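Local coordinates for protein putative glyoxalase (Bacillus halodurans C-125, PDB 3CT8) that binds zinc in a site shared between two subunits and is probably a metal-dependent enzyme of the glyoxalase/bleomycin resistance/dioxygenase superfamily, at residues A[36-41]-A[133-138]; A[53-58]-A[68-73]; A[87-92]-A[140-145]. One frame throughout, in Å; residues are numbered along the deposited sequence.

Contact 1 (A[36-41]-A[133-138]); sequences AFWDWL and CEDPNR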
# COMPACT_ATOMS: atom_id res chain seq x y z
N ALA A 36 -16.85 -6.38 -3.35
CA ALA A 36 -17.22 -7.75 -3.64
C ALA A 36 -15.95 -8.58 -3.72
O ALA A 36 -15.86 -9.69 -3.20
CB ALA A 36 -17.99 -7.83 -4.99
N PHE A 37 -14.96 -8.00 -4.38
CA PHE A 37 -13.68 -8.67 -4.58
C PHE A 37 -12.88 -8.79 -3.29
O PHE A 37 -12.46 -9.88 -2.89
CB PHE A 37 -12.86 -7.98 -5.69
CG PHE A 37 -11.47 -8.51 -5.85
CD1 PHE A 37 -11.21 -9.59 -6.67
CD2 PHE A 37 -10.40 -7.92 -5.15
CE1 PHE A 37 -9.93 -10.08 -6.80
CE2 PHE A 37 -9.11 -8.41 -5.27
CZ PHE A 37 -8.87 -9.50 -6.10
N TRP A 38 -12.74 -7.64 -2.62
CA TRP A 38 -11.96 -7.55 -1.38
C TRP A 38 -12.59 -8.29 -0.23
O TRP A 38 -11.91 -8.86 0.58
CB TRP A 38 -11.64 -6.10 -1.04
CG TRP A 38 -10.71 -5.53 -2.07
CD1 TRP A 38 -11.03 -4.71 -3.12
CD2 TRP A 38 -9.32 -5.87 -2.22
NE1 TRP A 38 -9.89 -4.44 -3.86
CE2 TRP A 38 -8.83 -5.14 -3.32
CE3 TRP A 38 -8.43 -6.65 -1.47
CZ2 TRP A 38 -7.48 -5.21 -3.73
CZ3 TRP A 38 -7.09 -6.71 -1.87
CH2 TRP A 38 -6.63 -6.02 -3.00
N ASP A 39 -13.90 -8.30 -0.16
CA ASP A 39 -14.54 -9.04 0.92
C ASP A 39 -14.11 -10.50 0.79
O ASP A 39 -13.82 -11.20 1.79
CB ASP A 39 -16.06 -9.00 0.86
CG ASP A 39 -16.67 -7.73 1.46
OD1 ASP A 39 -15.97 -6.84 1.99
OD2 ASP A 39 -17.93 -7.68 1.43
N TRP A 40 -14.09 -10.95 -0.47
CA TRP A 40 -13.77 -12.33 -0.79
C TRP A 40 -12.33 -12.66 -0.50
O TRP A 40 -12.00 -13.58 0.27
CB TRP A 40 -14.16 -12.74 -2.24
CG TRP A 40 -13.51 -14.04 -2.56
CD1 TRP A 40 -13.87 -15.26 -2.09
CD2 TRP A 40 -12.29 -14.24 -3.30
NE1 TRP A 40 -12.97 -16.22 -2.51
CE2 TRP A 40 -12.00 -15.62 -3.26
CE3 TRP A 40 -11.43 -13.39 -4.00
CZ2 TRP A 40 -10.89 -16.15 -3.89
CZ3 TRP A 40 -10.34 -13.92 -4.63
CH2 TRP A 40 -10.09 -15.30 -4.57
N LEU A 41 -11.44 -11.86 -1.07
CA LEU A 41 -10.01 -12.12 -0.89
C LEU A 41 -9.54 -11.97 0.55
O LEU A 41 -8.86 -12.84 1.09
CB LEU A 41 -9.16 -11.24 -1.80
CG LEU A 41 -7.69 -11.65 -1.75
CD1 LEU A 41 -7.46 -13.13 -2.21
CD2 LEU A 41 -6.84 -10.66 -2.58
N CYS A 133 -3.05 -11.50 -9.90
CA CYS A 133 -4.39 -11.23 -10.43
C CYS A 133 -4.73 -9.75 -10.41
O CYS A 133 -3.91 -8.90 -10.03
CB CYS A 133 -5.45 -12.01 -9.63
SG CYS A 133 -5.71 -11.44 -7.89
N GLU A 134 -5.95 -9.44 -10.80
CA GLU A 134 -6.39 -8.05 -10.84
C GLU A 134 -7.68 -7.82 -10.09
O GLU A 134 -8.62 -8.61 -10.20
CB GLU A 134 -6.63 -7.54 -12.28
CG GLU A 134 -5.40 -7.30 -13.15
CD GLU A 134 -5.78 -6.80 -14.57
OE1 GLU A 134 -6.86 -7.16 -15.05
OE2 GLU A 134 -4.99 -6.08 -15.21
N ASP A 135 -7.73 -6.73 -9.35
CA ASP A 135 -8.94 -6.39 -8.63
C ASP A 135 -9.81 -5.70 -9.70
O ASP A 135 -9.36 -5.52 -10.84
CB ASP A 135 -8.70 -5.54 -7.37
CG ASP A 135 -8.56 -4.07 -7.66
OD1 ASP A 135 -8.32 -3.66 -8.81
OD2 ASP A 135 -8.73 -3.30 -6.69
N PRO A 136 -11.04 -5.29 -9.34
CA PRO A 136 -11.87 -4.70 -10.39
C PRO A 136 -11.38 -3.36 -10.94
O PRO A 136 -11.88 -2.89 -11.96
CB PRO A 136 -13.24 -4.56 -9.71
CG PRO A 136 -13.19 -5.57 -8.56
CD PRO A 136 -11.79 -5.50 -8.09
N ASN A 137 -10.37 -2.81 -10.28
CA ASN A 137 -9.79 -1.50 -10.68
C ASN A 137 -8.56 -1.70 -11.52
O ASN A 137 -7.90 -0.77 -11.96
CB ASN A 137 -9.40 -0.70 -9.41
CG ASN A 137 -10.59 -0.36 -8.55
OD1 ASN A 137 -11.39 0.47 -8.93
ND2 ASN A 137 -10.68 -0.96 -7.36
N ARG A 138 -8.23 -2.95 -11.75
CA ARG A 138 -7.02 -3.25 -12.51
C ARG A 138 -5.77 -3.07 -11.62
O ARG A 138 -4.63 -2.99 -12.08
CB ARG A 138 -6.87 -2.47 -13.81
CG ARG A 138 -7.53 -3.13 -15.00
CD ARG A 138 -8.78 -2.50 -15.47
NE ARG A 138 -8.53 -1.49 -16.53
CZ ARG A 138 -8.28 -0.20 -16.32
NH1 ARG A 138 -8.23 0.29 -15.08
NH2 ARG A 138 -8.07 0.60 -17.35
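Over the centre of the Phe37 ring sits the backbone CA of Asp135, 3.9 Å from the ring centroid and only 10° off its normal, a CH-pi contact. At the ring's edge, near its plane, comes the sulfur of Cys133, with SG 4.1 Å from Phe37 CZ. The Trp38 indole carries Phe37 CD2 over one face, offset toward the rim, while its N-H edge meets the Asp135 carboxylate. The two aromatic residues, consecutive on the helix, thus receive the chain from 133 to 136 in different ways: Phe37 by packing, Trp38 by a polar bond. Phe37 has CG anti to the backbone N (chi1 173°), which sends its ring off the helix toward the turn, and its CB rests 3.6 Å from Pro136 CD. Asp135 CB lies 3.6 Å from Phe37 CE2, and the carboxylate plane stands nearly perpendicular to the phenyl ring. From there Asp135 OD2 accepts the indole N-H of Trp38, NE1 to OD2 3.3 Å, close to the indole plane and on the anti lone pair of the oxygen. Asn137 ND2 gives Asp135 OD2 a second, straighter bond, 3.1 Å long, that comes in from above the carboxylate plane. The other oxygen, Asp135 OD1, takes the backbone N of Asn137 at 2.7 Å, closing an Asx turn within the type I turn 135-138; Ile139 N also donates to OD1. With both oxygens engaged, the buried carboxylate is held against rotation, and its negative charge is probably eased by these donors. The contact lays helix 31-44 against the end of strand 130-134 and the turn leading into strand 140-144. Val141 of that strand touches Trp38, Leu107 of helix 97-110 touches Cys133, and Phe68 of the other sheet stacks on Trp38.

Contact 2 (A[53-58]-A[68-73]); sequences WSRGKS and FVQTED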
# COMPACT_ATOMS: atom_id res chain seq x y z
N TRP A 53 -19.22 2.14 5.43
CA TRP A 53 -20.09 3.32 5.33
C TRP A 53 -20.54 3.48 3.90
O TRP A 53 -20.29 2.60 3.07
CB TRP A 53 -19.48 4.62 5.91
CG TRP A 53 -18.31 5.20 5.21
CD1 TRP A 53 -18.31 6.31 4.41
CD2 TRP A 53 -16.98 4.72 5.24
NE1 TRP A 53 -17.04 6.54 3.94
CE2 TRP A 53 -16.20 5.58 4.43
CE3 TRP A 53 -16.36 3.63 5.86
CZ2 TRP A 53 -14.84 5.38 4.24
CZ3 TRP A 53 -15.01 3.44 5.66
CH2 TRP A 53 -14.27 4.31 4.86
N SER A 54 -21.21 4.59 3.64
CA SER A 54 -21.78 4.81 2.31
C SER A 54 -20.75 4.95 1.21
O SER A 54 -20.97 4.53 0.09
CB SER A 54 -22.70 6.04 2.32
OG SER A 54 -21.99 7.23 2.58
N ARG A 55 -19.61 5.48 1.55
CA ARG A 55 -18.54 5.74 0.60
C ARG A 55 -17.29 4.88 0.79
O ARG A 55 -16.26 5.14 0.19
CB ARG A 55 -18.14 7.22 0.71
CG ARG A 55 -19.06 8.29 -0.01
CD ARG A 55 -18.62 8.45 -1.49
NE ARG A 55 -19.35 9.48 -2.21
CZ ARG A 55 -19.11 9.85 -3.46
NH1 ARG A 55 -18.13 9.30 -4.14
NH2 ARG A 55 -19.84 10.80 -4.03
N GLY A 56 -17.37 3.88 1.64
CA GLY A 56 -16.23 3.02 1.83
C GLY A 56 -16.33 1.88 2.78
O GLY A 56 -17.39 1.52 3.29
N LYS A 57 -15.18 1.26 2.95
CA LYS A 57 -15.04 0.11 3.84
C LYS A 57 -13.60 -0.17 4.20
O LYS A 57 -12.69 -0.04 3.38
CB LYS A 57 -15.68 -1.14 3.26
CG LYS A 57 -15.75 -2.29 4.25
CD LYS A 57 -16.48 -3.50 3.67
CE LYS A 57 -16.66 -4.57 4.74
NZ LYS A 57 -17.32 -5.74 4.12
N SER A 58 -13.42 -0.51 5.46
CA SER A 58 -12.12 -0.87 6.00
C SER A 58 -12.17 -2.29 6.58
O SER A 58 -13.24 -2.77 7.04
CB SER A 58 -11.67 0.17 7.03
OG SER A 58 -12.56 0.25 8.15
N PHE A 68 -10.80 1.12 1.77
CA PHE A 68 -11.21 1.37 0.38
C PHE A 68 -12.32 2.39 0.37
O PHE A 68 -13.35 2.19 1.02
CB PHE A 68 -11.65 0.09 -0.32
CG PHE A 68 -10.57 -0.93 -0.39
CD1 PHE A 68 -10.38 -1.83 0.66
CD2 PHE A 68 -9.73 -1.00 -1.49
CE1 PHE A 68 -9.40 -2.79 0.60
CE2 PHE A 68 -8.73 -1.97 -1.55
CZ PHE A 68 -8.58 -2.87 -0.49
N VAL A 69 -12.09 3.45 -0.42
CA VAL A 69 -13.03 4.58 -0.55
C VAL A 69 -13.45 4.85 -2.00
O VAL A 69 -12.69 4.62 -2.96
CB VAL A 69 -12.41 5.84 0.05
CG1 VAL A 69 -13.48 6.96 0.18
CG2 VAL A 69 -11.82 5.52 1.40
N GLN A 70 -14.70 5.27 -2.14
CA GLN A 70 -15.27 5.59 -3.45
C GLN A 70 -14.62 6.84 -4.03
O GLN A 70 -14.60 7.89 -3.42
CB GLN A 70 -16.79 5.79 -3.34
CG GLN A 70 -17.45 6.31 -4.60
CD GLN A 70 -17.35 5.34 -5.74
OE1 GLN A 70 -17.76 4.18 -5.64
NE2 GLN A 70 -16.86 5.82 -6.86
N THR A 71 -14.06 6.68 -5.21
CA THR A 71 -13.45 7.80 -5.93
C THR A 71 -14.55 8.81 -6.25
O THR A 71 -15.62 8.43 -6.71
CB THR A 71 -12.83 7.35 -7.27
OG1 THR A 71 -11.85 6.35 -7.01
CG2 THR A 71 -12.22 8.51 -8.03
N GLU A 72 -14.28 10.08 -5.97
CA GLU A 72 -15.24 11.14 -6.24
C GLU A 72 -15.49 11.25 -7.76
O GLU A 72 -14.62 10.98 -8.60
CB GLU A 72 -14.80 12.47 -5.61
CG GLU A 72 -14.81 12.46 -4.04
CD GLU A 72 -14.13 13.68 -3.37
OE1 GLU A 72 -14.07 14.78 -3.95
OE2 GLU A 72 -13.64 13.53 -2.23
N ASP A 73 -16.71 11.63 -8.10
CA ASP A 73 -17.12 11.78 -9.50
C ASP A 73 -16.13 12.55 -10.34
O ASP A 73 -15.60 12.07 -11.34
CB ASP A 73 -18.47 12.48 -9.59
CG ASP A 73 -19.60 11.63 -9.07
OD1 ASP A 73 -19.31 10.48 -8.67
OD2 ASP A 73 -20.76 12.10 -9.06
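Arg55 reaches along the end of the neighbouring strand and meets Gln70 through its outer half. From CB the chain turns about the CB-CG bond (chi2 -86°), which brings Arg55 CD against Gln70 CB at 3.7 Å. Beyond it the guanidinium, not an aliphatic atom, lies obliquely beside Gln70 CG, with Arg55 NH1 nearest, and Thr71 O sits near the guanidinium plane, 3.7 Å from Arg55 NH1. The acidic groups of Glu72 and Asp73 lie nearby without touching the guanidinium, and Glu72 instead pairs with Lys83 of the second subunit. Gln70 turns its amide onward, to the carbonyl of the next residue: Gln70 NE2 donates to Thr71 O at 2.9 Å, on a lone pair in the carbonyl plane. Beneath these side chains the backbones join firmly. Gln70 N donates to Arg55 O at 2.8 Å, and Lys57 and Phe68 exchange two bonds, Lys57 N to Phe68 O at 2.8 Å and Phe68 N to Lys57 O at 2.7 Å, both nearly along the C=O axis. Between this pair and the Arg55-Gln70 bond, Gly56 faces Val69 as a non-hydrogen-bonded pair, their CA atoms 4.3 Å apart. The Trp53 indole folds back so that Gly56 N lies over one face, and Trp53 CZ2 touches Val69 CG2 at 4.1 Å. On the other face of the sheet Phe68 packs on Ile26 and Val28 of strand 21-28, while Lys57 extends to Asp39 and Asp49. The arrangement is the open end of an antiparallel beta hairpin, strands 56-61 and 64-70, within the four-stranded mixed sheet of a βαβββ module, the building block of the vicinal oxygen chelate fold.

Contact 3 (A[87-92]-A[140-145]); sequences LNHLAF and KVEIVA. With ZN (zinc ion), chain B.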
# COMPACT_ATOMS: atom_id res chain seq x y z
N LEU A 87 0.33 3.55 -7.07
CA LEU A 87 0.30 2.09 -6.79
C LEU A 87 0.37 1.16 -8.00
O LEU A 87 -0.29 1.38 -9.00
CB LEU A 87 -0.97 1.75 -5.97
CG LEU A 87 -1.21 0.30 -5.46
CD1 LEU A 87 -0.15 -0.10 -4.42
CD2 LEU A 87 -2.61 0.11 -4.87
N ASN A 88 1.22 0.14 -7.89
CA ASN A 88 1.32 -0.89 -8.92
C ASN A 88 0.63 -2.14 -8.40
O ASN A 88 -0.24 -2.70 -9.04
CB ASN A 88 2.77 -1.25 -9.30
CG ASN A 88 2.82 -2.39 -10.32
OD1 ASN A 88 3.10 -3.53 -9.96
ND2 ASN A 88 2.40 -2.11 -11.56
N HIS A 89 1.08 -2.62 -7.26
CA HIS A 89 0.45 -3.81 -6.63
C HIS A 89 0.66 -4.02 -5.14
O HIS A 89 1.56 -3.46 -4.51
CB HIS A 89 0.84 -5.08 -7.35
CG HIS A 89 2.26 -5.51 -7.19
ND1 HIS A 89 3.31 -4.97 -7.91
CD2 HIS A 89 2.77 -6.56 -6.49
CE1 HIS A 89 4.41 -5.65 -7.62
NE2 HIS A 89 4.12 -6.61 -6.76
N LEU A 90 -0.22 -4.86 -4.62
CA LEU A 90 -0.20 -5.27 -3.22
C LEU A 90 0.03 -6.75 -3.20
O LEU A 90 -0.52 -7.49 -4.01
CB LEU A 90 -1.53 -4.99 -2.52
CG LEU A 90 -2.09 -3.57 -2.33
CD1 LEU A 90 -3.42 -3.67 -1.57
CD2 LEU A 90 -1.02 -2.73 -1.59
N ALA A 91 0.84 -7.21 -2.27
CA ALA A 91 1.10 -8.64 -2.17
C ALA A 91 0.89 -9.04 -0.76
O ALA A 91 1.26 -8.29 0.16
CB ALA A 91 2.51 -9.05 -2.64
N PHE A 92 0.36 -10.27 -0.62
CA PHE A 92 0.06 -10.88 0.64
C PHE A 92 0.68 -12.24 0.84
O PHE A 92 0.95 -12.96 -0.13
CB PHE A 92 -1.47 -11.08 0.78
CG PHE A 92 -2.27 -9.82 0.65
CD1 PHE A 92 -2.57 -9.06 1.78
CD2 PHE A 92 -2.72 -9.40 -0.58
CE1 PHE A 92 -3.30 -7.91 1.67
CE2 PHE A 92 -3.47 -8.27 -0.70
CZ PHE A 92 -3.75 -7.50 0.45
N LYS A 140 -3.07 -4.57 -9.51
CA LYS A 140 -2.43 -5.89 -9.48
C LYS A 140 -2.32 -6.38 -8.03
O LYS A 140 -1.95 -5.62 -7.12
CB LYS A 140 -1.06 -5.89 -10.21
CG LYS A 140 -0.40 -7.27 -10.28
CD LYS A 140 0.78 -7.34 -11.22
CE LYS A 140 1.99 -6.56 -10.79
NZ LYS A 140 3.17 -6.66 -11.78
N VAL A 141 -2.72 -7.64 -7.84
CA VAL A 141 -2.75 -8.29 -6.56
C VAL A 141 -2.03 -9.62 -6.63
O VAL A 141 -2.26 -10.42 -7.53
CB VAL A 141 -4.20 -8.54 -6.09
CG1 VAL A 141 -4.19 -9.11 -4.67
CG2 VAL A 141 -5.00 -7.28 -6.08
N GLU A 142 -1.17 -9.81 -5.64
CA GLU A 142 -0.32 -11.01 -5.49
C GLU A 142 -0.43 -11.68 -4.12
O GLU A 142 -0.51 -11.03 -3.07
CB GLU A 142 1.15 -10.58 -5.72
CG GLU A 142 2.24 -11.63 -5.56
CD GLU A 142 3.63 -10.97 -5.62
OE1 GLU A 142 3.66 -9.77 -6.03
OE2 GLU A 142 4.66 -11.59 -5.24
N ILE A 143 -0.46 -13.01 -4.17
CA ILE A 143 -0.48 -13.87 -2.95
C ILE A 143 0.73 -14.80 -3.12
O ILE A 143 0.80 -15.58 -4.07
CB ILE A 143 -1.82 -14.58 -2.66
CG1 ILE A 143 -2.96 -13.57 -2.58
CG2 ILE A 143 -1.75 -15.32 -1.37
CD1 ILE A 143 -3.45 -13.15 -3.95
N VAL A 144 1.63 -14.75 -2.16
CA VAL A 144 2.86 -15.54 -2.26
C VAL A 144 3.08 -16.56 -1.15
O VAL A 144 2.89 -16.31 0.06
CB VAL A 144 4.11 -14.63 -2.50
CG1 VAL A 144 4.08 -13.39 -1.62
CG2 VAL A 144 5.41 -15.40 -2.34
N ALA A 145 3.49 -17.73 -1.62
CA ALA A 145 3.75 -18.87 -0.75
C ALA A 145 5.11 -18.68 -0.07
O ALA A 145 6.04 -18.07 -0.61
CB ALA A 145 3.75 -20.21 -1.56
ZN ZN B . 5.32 -8.44 -6.02
O HOH W 1 5.32 -4.92 -11.01
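Strands 87-92 and 140-144 run parallel, 4.5 Å apart at closest approach and 18° from exact alignment, as neighbours in the sheet that carries the metal site of this vicinal oxygen chelate fold. Their ladder includes Glu142 N to Leu90 O at 2.9 Å, Phe92 N to Glu142 O, and Val144 N to Phe92 O at 2.8 Å. His89 and Glu142 project from the same sheet face and both bind the zinc, one from each strand. The imidazole and carboxylate planes differ by 27°. Glu142 leaves its strand with CG anti to the backbone N (chi1 178°) and stays extended beyond CG, so the carboxylate passes Ala91 CB to reach the metal; its second oxygen, OE2, is hydrogen-bonded by His128. His23 of the second subunit binds the same zinc, and a strand of that subunit pairs with residues 89 to 92, continuing the sheet across the interface. On the far side of the imidazole from the metal-binding nitrogen, His89 ND1 donates to Asn88 OD1, on a lone pair in the amide carbonyl plane; with the zinc on NE2, this is consistent with a fixed ring orientation. Lys140 lies alongside His89 and, bending at chi3, brings Lys140 CE over the face of the His89 ring, 3.9 Å from its centroid, a CH-pi contact. Lys140 NZ bonds to Tyr116 OH and donates to a water, which in turn donates to Asn88 OD1. On the opposite sheet face Phe92 turns its ring edge to Val141, with Phe92 CE2 4.1 Å from Val141 CG1, against helix 31-44. The zinc itself is 2.3 Å from His89 NE2 and 2.1 Å from Glu142 OE1.

Overall arrangement
Contacts 1 and 3 are buried near the centre of the chain; contact 2 is partly exposed, farther out on the other sheet. Contacts 1 and 3 also share a sheet: 130-134 and 140-144 are adjacent in it, and Val141 of contact 3 packs on Trp38 and Leu41 of contact 1. Helix 31-44 also faces contact 2, where Asp39 forms a salt bridge with Lys57, so it lies between the two sheets. Chemistry follows place: aromatic packing around a bonded carboxylate in contact 1, antiparallel pairing with an arginine-glutamine fringe in contact 2, parallel pairing plus metal ligation in contact 3. Contacts 2 and 3 do not touch each other, yet both reach the second subunit.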